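Local coordinates for protein probable Thioesterase (Bartonella henselae, PDB 3HM0) that probably hydrolyses thioesters, such as those of acyl-coenzyme A, as a tetrameric member of the thioesterase superfamily with the hotdog fold, at residues R67-F70 with L71-T74. Residues are numbered along the deposited sequence; the frame is centred on the assembly and turned at random.
Sequences RSEF and LRDT
Leu71 N closes an i to i+4 bond back onto Arg67 O, 3.0 Å away and one turn earlier in helix 58-72, the long helix that the antiparallel sheet wraps in the hotdog fold; Arg72 N repeats the bond with Ser68 O. Thr74 OG1 reaches back to Leu71 O at 2.8 Å, its short hydroxyl able to use that backbone carbonyl. Leucine and phenylalanine suit contact with the sheet: Leu71 packs on Phe92, and Phe70 on Met127 and the ring of His37, whose ND1 hydrogen-bonds Asp73 OD2, a carboxylate suited to pairing with an imidazole. Arg67 also lies against the sheet, touching Val94 and Met127, while its NH1 hydrogen-bonds Gln129 OE1. On the flank toward the second subunit, Glu69 and Arg72 run side by side as an i to i+3 salt bridge. Arg72 bends at chi3 (48°), bringing its guanidinium side-on to the carboxylate, the two planes 57° apart. The pair is shared across the interface: Tyr44 OH of the second subunit hydrogen-bonds Glu69 OE2, and Arg72 NH2 forms a salt bridge with Asp108 OD1 of that subunit. Within the helix, Arg72 NE meets Glu69 OE1 at 3.0 Å and Arg72 NH1 meets Glu69 OE2 at 2.9 Å, both from above the carboxylate plane.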
loop_
_atom_site.group_PDB
_atom_site.type_symbol
_atom_site.label_atom_id
_atom_site.label_comp_id
_atom_site.label_asym_id
_atom_site.label_seq_id
_atom_site.Cartn_x
_atom_site.Cartn_y
_atom_site.Cartn_z
ATOM N N ARG A 67 1.410 17.454 1.115
ATOM C CA ARG A 67 1.246 18.018 2.445
ATOM C C ARG A 67 2.529 17.918 3.243
ATOM O O ARG A 67 2.948 18.899 3.818
ATOM C CB ARG A 67 0.104 17.340 3.216
ATOM C CG ARG A 67 -1.226 17.372 2.471
ATOM C CD ARG A 67 -2.419 17.124 3.365
ATOM N NE ARG A 67 -2.387 15.795 3.958
ATOM C CZ ARG A 67 -2.863 14.708 3.366
ATOM N NH1 ARG A 67 -3.424 14.792 2.172
ATOM N NH2 ARG A 67 -2.779 13.523 3.974
ATOM N N SER A 68 3.152 16.743 3.288
ATOM C CA SER A 68 4.417 16.566 4.005
ATOM C C SER A 68 5.523 17.501 3.509
ATOM O O SER A 68 6.348 17.952 4.299
ATOM C CB SER A 68 4.917 15.127 3.890
ATOM O OG SER A 68 4.147 14.237 4.650
ATOM N N GLU A 69 5.544 17.761 2.206
ATOM C CA GLU A 69 6.580 18.582 1.610
ATOM C C GLU A 69 6.313 20.050 1.899
ATOM O O GLU A 69 7.246 20.861 1.963
ATOM C CB GLU A 69 6.708 18.352 0.094
ATOM C CG GLU A 69 7.233 16.969 -0.325
ATOM C CD GLU A 69 8.656 16.665 0.137
ATOM O OE1 GLU A 69 9.353 17.584 0.595
ATOM O OE2 GLU A 69 9.087 15.494 0.046
ATOM N N PHE A 70 5.033 20.381 2.061
ATOM C CA PHE A 70 4.611 21.698 2.505
ATOM C C PHE A 70 5.148 21.889 3.921
ATOM O O PHE A 70 5.849 22.862 4.196
ATOM C CB PHE A 70 3.082 21.770 2.483
ATOM C CG PHE A 70 2.521 23.128 2.772
ATOM C CD1 PHE A 70 2.118 23.959 1.728
ATOM C CD2 PHE A 70 2.352 23.565 4.079
ATOM C CE1 PHE A 70 1.570 25.221 1.978
ATOM C CE2 PHE A 70 1.816 24.824 4.342
ATOM C CZ PHE A 70 1.423 25.656 3.282
ATOM N N LEU A 71 4.855 20.929 4.796
ATOM C CA LEU A 71 5.238 21.007 6.195
ATOM C C LEU A 71 6.747 21.136 6.372
ATOM O O LEU A 71 7.209 21.900 7.200
ATOM C CB LEU A 71 4.687 19.805 6.974
ATOM C CG LEU A 71 3.149 19.689 7.022
ATOM C CD1 LEU A 71 2.672 18.276 7.467
ATOM C CD2 LEU A 71 2.483 20.809 7.854
ATOM N N ARG A 72 7.512 20.407 5.570
ATOM C CA ARG A 72 8.962 20.466 5.646
ATOM C C ARG A 72 9.491 21.789 5.061
ATOM O O ARG A 72 10.526 22.303 5.507
ATOM C CB ARG A 72 9.555 19.215 4.967
ATOM C CG ARG A 72 10.965 19.329 4.360
ATOM C CD ARG A 72 11.593 17.956 4.005
ATOM N NE ARG A 72 10.710 17.072 3.248
ATOM C CZ ARG A 72 10.251 15.902 3.698
ATOM N NH1 ARG A 72 9.435 15.172 2.944
ATOM N NH2 ARG A 72 10.596 15.455 4.900
ATOM N N ASP A 73 8.765 22.346 4.082
ATOM C CA ASP A 73 9.143 23.605 3.416
ATOM C C ASP A 73 9.208 24.751 4.409
ATOM O O ASP A 73 9.710 25.841 4.085
ATOM C CB ASP A 73 8.119 23.991 2.340
ATOM C CG ASP A 73 8.361 23.305 1.005
ATOM O OD1 ASP A 73 9.496 22.881 0.731
ATOM O OD2 ASP A 73 7.399 23.193 0.221
ATOM N N THR A 74 8.661 24.502 5.602
ATOM C CA THR A 74 8.486 25.528 6.616
ATOM C C THR A 74 9.309 25.182 7.851
ATOM O O THR A 74 10.042 26.028 8.357
ATOM C CB THR A 74 6.981 25.730 7.009
ATOM O OG1 THR A 74 6.524 24.603 7.758
ATOM C CG2 THR A 74 6.078 25.937 5.784
#